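Local atomic coordinates of protein ACDH-11, isoform b (Caenorhabditis elegans, PDB entry 4Y9J), a protein that belongs to the acyl-CoA dehydrogenase family of flavoproteins and holds flavin-adenine dinucleotide in a tetrameric assembly. Residues Asn26-Asp31 and Asp53-Gly58; Trp184-Trp189 and Ala229-Thr234; Gln476-Thr481 and Ser536-Ile541. All coordinates share one frame; numbering follows the deposited sequence.

Contact 1. Residues Asn26-Asp31 and Asp53-Gly58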
loop_
_atom_site.group_PDB
_atom_site.type_symbol
_atom_site.label_atom_id
_atom_site.label_comp_id
_atom_site.label_asym_id
_atom_site.label_seq_id
_atom_site.Cartn_x
_atom_site.Cartn_y
_atom_site.Cartn_z
ATOM N N ASN B 26 11.911 27.457 18.052
ATOM C CA ASN B 26 11.409 27.178 19.415
ATOM C C ASN B 26 10.084 27.905 19.583
ATOM O O ASN B 26 10.087 29.147 19.543
ATOM C CB ASN B 26 12.422 27.692 20.448
ATOM C CG ASN B 26 11.979 27.434 21.898
ATOM O OD1 ASN B 26 10.859 27.743 22.273
ATOM N ND2 ASN B 26 12.858 26.888 22.687
ATOM N N PRO B 27 8.953 27.172 19.748
ATOM C CA PRO B 27 7.665 27.822 19.717
ATOM C C PRO B 27 7.319 28.661 20.957
ATOM O O PRO B 27 6.372 29.413 20.915
ATOM C CB PRO B 27 6.702 26.673 19.514
ATOM C CG PRO B 27 7.370 25.512 20.117
ATOM C CD PRO B 27 8.771 25.711 19.729
ATOM N N TYR B 28 8.048 28.519 22.043
ATOM C CA TYR B 28 7.836 29.348 23.186
ATOM C C TYR B 28 8.536 30.670 22.877
ATOM O O TYR B 28 7.921 31.708 22.928
ATOM C CB TYR B 28 8.418 28.731 24.458
ATOM C CG TYR B 28 8.083 29.609 25.629
ATOM C CD1 TYR B 28 6.806 29.660 26.126
ATOM C CD2 TYR B 28 9.002 30.509 26.129
ATOM C CE1 TYR B 28 6.469 30.529 27.157
ATOM C CE2 TYR B 28 8.659 31.392 27.138
ATOM C CZ TYR B 28 7.382 31.391 27.651
ATOM O OH TYR B 28 7.060 32.274 28.682
ATOM N N LYS B 29 9.803 30.632 22.509
ATOM C CA LYS B 29 10.574 31.847 22.251
ATOM C C LYS B 29 10.060 32.651 21.061
ATOM O O LYS B 29 10.123 33.840 21.056
ATOM C CB LYS B 29 12.018 31.505 21.979
ATOM C CG LYS B 29 12.752 31.030 23.225
ATOM C CD LYS B 29 14.157 30.541 22.907
ATOM C CE LYS B 29 14.787 29.984 24.148
ATOM N NZ LYS B 29 16.164 29.525 23.875
ATOM N N ASP B 30 9.572 31.948 20.044
ATOM C CA ASP B 30 9.223 32.537 18.783
ATOM C C ASP B 30 7.813 33.046 18.824
ATOM O O ASP B 30 7.433 33.796 17.889
ATOM C CB ASP B 30 9.376 31.478 17.671
ATOM C CG ASP B 30 9.355 32.084 16.230
ATOM O OD1 ASP B 30 10.312 32.834 15.852
ATOM O OD2 ASP B 30 8.393 31.774 15.498
ATOM N N ASP B 31 7.014 32.650 19.830
ATOM C CA ASP B 31 5.597 33.056 19.829
ATOM C C ASP B 31 5.512 34.589 20.065
ATOM O O ASP B 31 6.131 35.089 21.006
ATOM C CB ASP B 31 4.745 32.324 20.877
ATOM C CG ASP B 31 3.220 32.493 20.652
ATOM O OD1 ASP B 31 2.615 33.471 21.160
ATOM O OD2 ASP B 31 2.602 31.610 20.007
ATOM N N ASP B 53 10.379 26.056 32.147
ATOM C CA ASP B 53 9.879 24.764 31.688
ATOM C C ASP B 53 9.440 24.784 30.213
ATOM O O ASP B 53 9.767 23.904 29.418
ATOM C CB ASP B 53 8.733 24.275 32.540
ATOM C CG ASP B 53 8.270 22.888 32.133
ATOM O OD1 ASP B 53 9.041 21.889 32.232
ATOM O OD2 ASP B 53 7.136 22.789 31.765
ATOM N N LEU B 54 8.703 25.815 29.837
ATOM C CA LEU B 54 8.157 25.921 28.530
ATOM C C LEU B 54 9.219 26.174 27.483
ATOM O O LEU B 54 9.163 25.586 26.387
ATOM C CB LEU B 54 7.079 26.999 28.477
ATOM C CG LEU B 54 5.844 26.691 29.323
ATOM C CD1 LEU B 54 4.987 27.949 29.268
ATOM C CD2 LEU B 54 5.047 25.500 28.782
ATOM N N SER B 55 10.189 27.009 27.814
ATOM C CA SER B 55 11.268 27.276 26.915
ATOM C C SER B 55 12.101 26.003 26.615
ATOM O O SER B 55 12.439 25.741 25.442
ATOM C CB SER B 55 12.161 28.379 27.458
ATOM O OG SER B 55 13.063 28.746 26.432
ATOM N N LYS B 56 12.375 25.214 27.652
ATOM C CA LYS B 56 13.084 23.944 27.527
ATOM C C LYS B 56 12.250 22.995 26.694
ATOM O O LYS B 56 12.768 22.398 25.734
ATOM C CB LYS B 56 13.441 23.369 28.904
ATOM C CG LYS B 56 14.049 21.952 28.868
ATOM C CD LYS B 56 14.592 21.541 30.235
ATOM C CE LYS B 56 14.952 20.067 30.230
ATOM N NZ LYS B 56 14.763 19.487 31.579
ATOM N N PHE B 57 10.949 22.924 26.972
ATOM C CA PHE B 57 10.074 22.085 26.169
ATOM C C PHE B 57 10.039 22.482 24.718
ATOM O O PHE B 57 9.943 21.624 23.824
ATOM C CB PHE B 57 8.675 22.064 26.793
ATOM C CG PHE B 57 7.731 21.075 26.197
ATOM C CD1 PHE B 57 8.054 19.706 26.113
ATOM C CD2 PHE B 57 6.513 21.482 25.740
ATOM C CE1 PHE B 57 7.170 18.818 25.581
ATOM C CE2 PHE B 57 5.605 20.605 25.183
ATOM C CZ PHE B 57 5.950 19.258 25.079
ATOM N N GLY B 58 10.066 23.771 24.435
ATOM C CA GLY B 58 10.171 24.259 23.084
ATOM C C GLY B 58 11.358 23.743 22.306
ATOM O O GLY B 58 11.216 23.504 21.107
HETATM O O HOH W 1 15.468 27.329 26.140
#
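The loop 26-31 runs past one side of the helical segment 53-58 and comes closest where the CA atoms of Asn26 and Gly58 stand 4.8 Å apart. Asn26 reaches across with its amide. Asn26 ND2 donates to Ser55 O at 3.0 Å, and the oxygen lies almost in the plane of the amide. Asn26 ND2 also bonds to Asp59, which follows Gly58 in helix 44-74. The other end of the amide serves its own loop: OD1 accepts from the backbone N of Tyr28 and of Lys29. With CG anti to the backbone N (chi1 -180°), the amide can lie over Gly58, whose CA is 3.6 Å from Asn26 OD1.

Tyr28 turns its ring to the helix and crosses Leu54 at about a right angle. Tyr28 CD1 meets Leu54 CB at 3.6 Å. The Tyr28 hydroxyl bonds to Asp35, and Leu38 of helix 34-41 touches both Tyr28 and Leu54. The extended chain of Lys29 passes Ser55, where water 1 bonds to Ser55 OG and more weakly to Lys29 NZ. The two OD1 bonds make an Asx turn and Asx motif, which shapes the loop leading to helix 34-41 in the AidB-type N-terminal region.

Contact 2. Residues Trp184-Trp189 and Ala229-Thr234. With FAD (flavin-adenine dinucleotide), chain E.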
loop_
_atom_site.group_PDB
_atom_site.type_symbol
_atom_site.label_atom_id
_atom_site.label_comp_id
_atom_site.label_asym_id
_atom_site.label_seq_id
_atom_site.Cartn_x
_atom_site.Cartn_y
_atom_site.Cartn_z
ATOM N N TRP B 184 -1.468 6.076 32.311
ATOM C CA TRP B 184 -2.579 5.660 31.475
ATOM C C TRP B 184 -3.151 6.829 30.660
ATOM O O TRP B 184 -2.947 8.025 30.987
ATOM C CB TRP B 184 -3.727 5.109 32.321
ATOM C CG TRP B 184 -3.605 3.695 32.811
ATOM C CD1 TRP B 184 -2.596 2.785 32.520
ATOM C CD2 TRP B 184 -4.533 2.981 33.634
ATOM N NE1 TRP B 184 -2.859 1.604 33.078
ATOM C CE2 TRP B 184 -4.021 1.683 33.801
ATOM C CE3 TRP B 184 -5.717 3.312 34.259
ATOM C CZ2 TRP B 184 -4.650 0.716 34.598
ATOM C CZ3 TRP B 184 -6.354 2.325 35.036
ATOM C CH2 TRP B 184 -5.821 1.067 35.186
ATOM N N THR B 185 -3.952 6.469 29.654
ATOM C CA THR B 185 -4.760 7.413 28.921
ATOM C C THR B 185 -6.198 6.895 28.894
ATOM O O THR B 185 -6.435 5.727 29.183
ATOM C CB THR B 185 -4.284 7.632 27.471
ATOM O OG1 THR B 185 -4.237 6.383 26.743
ATOM C CG2 THR B 185 -2.975 8.350 27.462
ATOM N N SER B 186 -7.142 7.794 28.602
ATOM C CA SER B 186 -8.546 7.453 28.533
ATOM C C SER B 186 -9.130 7.761 27.179
ATOM O O SER B 186 -8.705 8.709 26.518
ATOM C CB SER B 186 -9.356 8.189 29.582
ATOM O OG SER B 186 -10.755 7.850 29.596
ATOM N N GLY B 187 -10.187 7.028 26.845
ATOM C CA GLY B 187 -11.091 7.419 25.752
ATOM C C GLY B 187 -12.448 7.848 26.264
ATOM O O GLY B 187 -12.660 7.916 27.475
ATOM N N GLN B 188 -13.326 8.215 25.340
ATOM C CA GLN B 188 -14.618 8.829 25.635
ATOM C C GLN B 188 -15.497 8.279 24.504
ATOM O O GLN B 188 -15.296 8.642 23.346
ATOM C CB GLN B 188 -14.466 10.371 25.533
ATOM C CG GLN B 188 -15.776 11.243 25.543
ATOM C CD GLN B 188 -15.542 12.713 25.154
ATOM O OE1 GLN B 188 -14.448 13.104 24.744
ATOM N NE2 GLN B 188 -16.618 13.529 25.202
ATOM N N TRP B 189 -16.465 7.423 24.837
ATOM C CA TRP B 189 -17.279 6.725 23.792
ATOM C C TRP B 189 -18.768 7.110 23.876
ATOM O O TRP B 189 -19.592 6.433 24.483
ATOM C CB TRP B 189 -17.156 5.208 23.886
ATOM C CG TRP B 189 -15.757 4.642 23.850
ATOM C CD1 TRP B 189 -14.610 5.246 23.444
ATOM C CD2 TRP B 189 -15.387 3.323 24.250
ATOM N NE1 TRP B 189 -13.536 4.380 23.582
ATOM C CE2 TRP B 189 -13.983 3.207 24.089
ATOM C CE3 TRP B 189 -16.098 2.240 24.750
ATOM C CZ2 TRP B 189 -13.309 2.067 24.366
ATOM C CZ3 TRP B 189 -15.427 1.109 25.052
ATOM C CH2 TRP B 189 -14.037 1.029 24.866
ATOM N N ALA B 229 -5.919 3.324 24.294
ATOM C CA ALA B 229 -6.011 3.837 25.678
ATOM C C ALA B 229 -6.271 2.704 26.692
ATOM O O ALA B 229 -6.564 1.559 26.301
ATOM C CB ALA B 229 -7.127 4.806 25.773
ATOM N N ASP B 230 -6.148 3.012 27.980
ATOM C CA ASP B 230 -6.301 2.006 29.008
ATOM C C ASP B 230 -7.703 1.892 29.555
ATOM O O ASP B 230 -8.117 0.803 29.974
ATOM C CB ASP B 230 -5.288 2.292 30.112
ATOM C CG ASP B 230 -3.904 2.468 29.539
ATOM O OD1 ASP B 230 -3.304 1.411 29.298
ATOM O OD2 ASP B 230 -3.480 3.647 29.232
ATOM N N VAL B 231 -8.412 3.016 29.615
ATOM C CA VAL B 231 -9.786 3.080 30.116
ATOM C C VAL B 231 -10.607 3.979 29.207
ATOM O O VAL B 231 -10.085 4.707 28.365
ATOM C CB VAL B 231 -9.876 3.628 31.561
ATOM C CG1 VAL B 231 -9.208 2.698 32.546
ATOM C CG2 VAL B 231 -9.318 5.038 31.636
ATOM N N ALA B 232 -11.914 3.944 29.422
ATOM C CA ALA B 232 -12.824 4.803 28.722
ATOM C C ALA B 232 -14.040 5.088 29.564
ATOM O O ALA B 232 -14.461 4.277 30.356
ATOM C CB ALA B 232 -13.235 4.173 27.397
ATOM N N LEU B 233 -14.580 6.263 29.352
ATOM C CA LEU B 233 -15.876 6.648 29.874
ATOM C C LEU B 233 -16.872 6.490 28.766
ATOM O O LEU B 233 -16.590 6.900 27.628
ATOM C CB LEU B 233 -15.810 8.075 30.351
ATOM C CG LEU B 233 -14.932 8.281 31.640
ATOM C CD1 LEU B 233 -14.871 9.737 32.044
ATOM C CD2 LEU B 233 -15.625 7.609 32.771
ATOM N N THR B 234 -18.052 5.962 29.095
ATOM C CA THR B 234 -19.108 5.841 28.107
ATOM C C THR B 234 -20.482 5.921 28.731
ATOM O O THR B 234 -20.604 5.917 29.950
ATOM C CB THR B 234 -18.942 4.495 27.318
ATOM O OG1 THR B 234 -19.793 4.464 26.151
ATOM C CG2 THR B 234 -19.165 3.340 28.182
HETATM P PA FAD E . -24.730 15.029 13.313
HETATM O O1A FAD E . -25.291 15.556 14.633
HETATM O O2A FAD E . -25.508 13.909 12.601
HETATM O O5B FAD E . -24.737 16.207 12.207
HETATM C C5B FAD E . -24.044 17.418 12.487
HETATM C C4B FAD E . -24.768 18.522 11.769
HETATM O O4B FAD E . -26.107 18.515 12.311
HETATM C C3B FAD E . -24.162 19.874 11.963
HETATM O O3B FAD E . -24.604 20.834 10.930
HETATM C C2B FAD E . -24.911 20.291 13.215
HETATM O O2B FAD E . -24.879 21.715 13.405
HETATM C C1B FAD E . -26.336 19.782 12.890
HETATM N N9A FAD E . -27.185 19.717 14.094
HETATM C C8A FAD E . -27.167 18.745 15.060
HETATM N N7A FAD E . -28.051 19.067 16.050
HETATM C C5A FAD E . -28.677 20.230 15.690
HETATM C C6A FAD E . -29.706 21.094 16.273
HETATM N N6A FAD E . -30.295 20.752 17.453
HETATM N N1A FAD E . -30.040 22.209 15.577
HETATM C C2A FAD E . -29.443 22.547 14.427
HETATM N N3A FAD E . -28.506 21.808 13.832
HETATM C C4A FAD E . -28.097 20.657 14.415
HETATM N N1 FAD E . -17.120 10.699 19.289
HETATM C C2 FAD E . -16.875 9.981 20.426
HETATM O O2 FAD E . -17.822 9.866 21.248
HETATM N N3 FAD E . -15.718 9.517 20.759
HETATM C C4 FAD E . -14.627 9.588 20.033
HETATM O O4 FAD E . -13.577 9.104 20.393
HETATM C C4X FAD E . -14.799 10.344 18.741
HETATM N N5 FAD E . -13.711 10.347 17.850
HETATM C C5X FAD E . -14.004 11.066 16.658
HETATM C C6 FAD E . -12.904 11.152 15.753
HETATM C C7 FAD E . -13.094 11.887 14.535
HETATM C C7M FAD E . -11.891 11.976 13.652
HETATM C C8 FAD E . -14.405 12.429 14.245
HETATM C C8M FAD E . -14.627 13.190 12.927
HETATM C C9 FAD E . -15.484 12.347 15.119
HETATM C C9A FAD E . -15.315 11.629 16.348
HETATM N N10 FAD E . -16.376 11.500 17.201
HETATM C C10 FAD E . -16.125 10.811 18.413
HETATM C "C1'" FAD E . -17.677 11.957 16.864
HETATM C "C2'" FAD E . -18.032 13.444 16.977
HETATM O "O2'" FAD E . -18.246 13.852 18.314
HETATM C "C3'" FAD E . -19.292 13.694 16.154
HETATM O "O3'" FAD E . -18.904 13.463 14.823
HETATM C "C4'" FAD E . -19.822 15.100 16.367
HETATM O "O4'" FAD E . -20.221 15.313 17.723
HETATM C "C5'" FAD E . -20.975 15.401 15.403
HETATM O "O5'" FAD E . -22.074 14.423 15.615
HETATM P P FAD E . -22.525 13.499 14.310
HETATM O O1P FAD E . -21.293 12.972 13.690
HETATM O O2P FAD E . -23.623 12.578 14.781
HETATM O O3P FAD E . -23.190 14.628 13.329
HETATM O O HOH W 2 -2.003 4.789 27.297
#
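The indoles of Trp184 and Trp189 each take a side chain of segment 229-234 over one face. Asp230 CB lies over the five-membered ring of Trp184, 3.5 Å from its centroid, and the carboxylate plane is tilted only 17° from the ring. Ala232 CB sits over the six-membered ring of Trp189, 3.8 Å from that centroid. Both are CH-pi contacts. Val231 CG1 approaches the benzene part of Trp184 obliquely.

Trp189 belongs to, and Trp184 shortly precedes, a strand that pairs in parallel with 231-234 in the mixed sheet of the acyl-CoA dehydrogenase middle domain. The short axes differ by 25°. Gly187 N bonds to Val231 O, Leu233 N to Gly187 O, and Trp189 N to Leu233 O. Gly187 O has a second donor, Ser186 OG, which lies in the carbonyl plane. Ala232 shares a sheet face with Trp189, while Ser186, Gln188, Val231 and Leu233 are on the other.

Before the strands pair, Asp230 ties the two loops together. Asp230 OD2 uses the anti lone pair to accept from Thr185 N at 2.9 Å, and Asp230 N donates back to Thr185 O. Water 2 joins the same OD2 to Thr185 OG1. At the far end, Thr234 OG1 donates to Trp189 O at 2.6 Å. Lys221 NZ bonds to both of these oxygens.

Gln188 meets both ligands, one with its side chain and one with its backbone. The side chain touches the bound undecanethioate ligand, and its NE2 bonds to Glu446. The backbone serves the flavin: N3 of flavin-adenine dinucleotide donates to Gln188 O at 2.8 Å, with an N-H...O angle of 165°.

Contact 3. Residues Gln476-Thr481 and Ser536-Ile541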
loop_
_atom_site.group_PDB
_atom_site.type_symbol
_atom_site.label_atom_id
_atom_site.label_comp_id
_atom_site.label_asym_id
_atom_site.label_seq_id
_atom_site.Cartn_x
_atom_site.Cartn_y
_atom_site.Cartn_z
ATOM N N GLN B 476 -14.941 45.306 33.624
ATOM C CA GLN B 476 -13.681 45.218 34.383
ATOM C C GLN B 476 -12.472 45.387 33.482
ATOM O O GLN B 476 -11.496 46.115 33.790
ATOM C CB GLN B 476 -13.549 43.853 35.037
ATOM C CG GLN B 476 -14.620 43.557 36.063
ATOM C CD GLN B 476 -14.502 42.174 36.686
ATOM O OE1 GLN B 476 -13.962 41.239 36.119
ATOM N NE2 GLN B 476 -14.983 42.069 37.901
ATOM N N LEU B 477 -12.561 44.707 32.341
ATOM C CA LEU B 477 -11.473 44.682 31.384
ATOM C C LEU B 477 -11.296 46.118 30.824
ATOM O O LEU B 477 -10.173 46.674 30.691
ATOM C CB LEU B 477 -11.761 43.671 30.296
ATOM C CG LEU B 477 -11.516 42.199 30.701
ATOM C CD1 LEU B 477 -12.084 41.233 29.669
ATOM C CD2 LEU B 477 -10.017 41.910 30.909
ATOM N N LEU B 478 -12.416 46.761 30.544
ATOM C CA LEU B 478 -12.353 48.049 29.874
ATOM C C LEU B 478 -11.942 49.158 30.881
ATOM O O LEU B 478 -11.306 50.154 30.492
ATOM C CB LEU B 478 -13.682 48.386 29.191
ATOM C CG LEU B 478 -14.055 47.496 27.985
ATOM C CD1 LEU B 478 -15.318 48.035 27.374
ATOM C CD2 LEU B 478 -12.939 47.395 26.966
ATOM N N GLY B 479 -12.315 49.002 32.153
ATOM C CA GLY B 479 -11.777 49.904 33.207
ATOM C C GLY B 479 -10.274 49.628 33.203
ATOM O O GLY B 479 -9.863 48.514 32.869
ATOM N N ASN B 480 -9.437 50.610 33.534
ATOM C CA ASN B 480 -7.984 50.499 33.211
ATOM C C ASN B 480 -7.605 50.430 31.695
ATOM O O ASN B 480 -6.427 50.280 31.400
ATOM C CB ASN B 480 -7.209 49.407 34.048
ATOM C CG ASN B 480 -7.956 48.066 34.189
ATOM O OD1 ASN B 480 -7.819 47.137 33.347
ATOM N ND2 ASN B 480 -8.734 47.944 35.272
ATOM N N THR B 481 -8.559 50.575 30.749
ATOM C CA THR B 481 -8.226 51.051 29.369
ATOM C C THR B 481 -7.360 52.329 29.453
ATOM O O THR B 481 -7.574 53.242 30.299
ATOM C CB THR B 481 -9.443 51.436 28.434
ATOM O OG1 THR B 481 -10.386 50.373 28.297
ATOM C CG2 THR B 481 -8.963 51.776 27.004
ATOM N N SER B 536 -13.033 38.922 23.348
ATOM C CA SER B 536 -11.651 38.878 22.838
ATOM C C SER B 536 -11.112 40.321 22.698
ATOM O O SER B 536 -9.948 40.630 23.057
ATOM C CB SER B 536 -11.546 38.123 21.508
ATOM O OG SER B 536 -11.840 36.742 21.662
ATOM N N GLY B 537 -11.956 41.224 22.211
ATOM C CA GLY B 537 -11.532 42.593 22.061
ATOM C C GLY B 537 -11.152 43.251 23.366
ATOM O O GLY B 537 -10.156 44.016 23.478
ATOM N N ALA B 538 -12.021 43.059 24.344
ATOM C CA ALA B 538 -11.784 43.646 25.681
ATOM C C ALA B 538 -10.477 43.115 26.313
ATOM O O ALA B 538 -9.738 43.864 26.978
ATOM C CB ALA B 538 -12.943 43.282 26.579
ATOM N N LEU B 539 -10.209 41.836 26.076
ATOM C CA LEU B 539 -8.974 41.184 26.525
ATOM C C LEU B 539 -7.776 41.779 25.827
ATOM O O LEU B 539 -6.805 42.119 26.470
ATOM C CB LEU B 539 -9.034 39.689 26.314
ATOM C CG LEU B 539 -9.878 38.936 27.332
ATOM C CD1 LEU B 539 -10.250 37.621 26.752
ATOM C CD2 LEU B 539 -9.139 38.762 28.659
ATOM N N LEU B 540 -7.888 42.011 24.523
ATOM C CA LEU B 540 -6.809 42.630 23.766
ATOM C C LEU B 540 -6.509 44.038 24.254
ATOM O O LEU B 540 -5.366 44.463 24.279
ATOM C CB LEU B 540 -7.166 42.650 22.252
ATOM C CG LEU B 540 -6.971 41.323 21.520
ATOM C CD1 LEU B 540 -7.560 41.399 20.140
ATOM C CD2 LEU B 540 -5.502 40.955 21.435
ATOM N N ILE B 541 -7.545 44.745 24.682
ATOM C CA ILE B 541 -7.420 46.120 25.099
ATOM C C ILE B 541 -6.703 46.146 26.438
ATOM O O ILE B 541 -5.830 46.987 26.633
ATOM C CB ILE B 541 -8.782 46.836 25.223
ATOM C CG1 ILE B 541 -9.314 47.194 23.848
ATOM C CG2 ILE B 541 -8.665 48.154 25.987
ATOM C CD1 ILE B 541 -10.813 47.406 23.825
#
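This contact belongs to the helical C-terminal region of the protein, where the end of helix 466-478 and the turn after it rest on helix 524-545. Leu477 points at the partner helix. Leu477 CD1 meets Ala538 CB at 3.8 Å and also touches Leu539 CG at 4.0 Å. The other methyl, Leu477 CD2, lies against Leu539 CD2. The CB of Leu539 is directed away from segment 476-481, and it is the branched end of the side chain that comes back to Leu477.

Leu478 approaches with one branch. Leu478 CD2 lies 3.8 Å from Ile541 CD1 and also passes beside Ala538. Small Ala538 therefore has leucine side chains from two successive residues against it.

The helix stops at Leu478, and a type II beta turn runs from Leu478 to Thr481. Thr481 N donates to Leu478 O, closing the turn. The turn brings Thr481 beside Ile541. Ile541 CG2 is anti to the backbone N and meets both branches of the threonine, with Thr481 OG1 at 3.6 Å and Thr481 CG2 at 3.8 Å.

No hydrogen bond joins the two segments. Helix 486-512 adds Val495 and Glu496 against Leu478, and Ser491 against Ile541. Cys562 of helix 552-563 also touches Ile541.

The three contacts follow one another along the chain, each closing before the next opens. They lie in three regions: contact 1 in the AidB-type N-terminal region, contact 2 in the acyl-CoA dehydrogenase middle domain, contact 3 in the ACDH-11 C-terminal domain-like region. No two of them touch. The centres of contacts 1 and 3 are about 27 Å apart, and those of contacts 1 and 2 about 30 Å. The centres of contacts 2 and 3 are about 40 Å apart, on opposite sides of the chain's centre. Flavin binding thus falls to the strand-rich contact 2, while contacts 1 and 3 pack against helices elsewhere. Contact 1 also lies beside the second subunit, through Asp30 and Asp31.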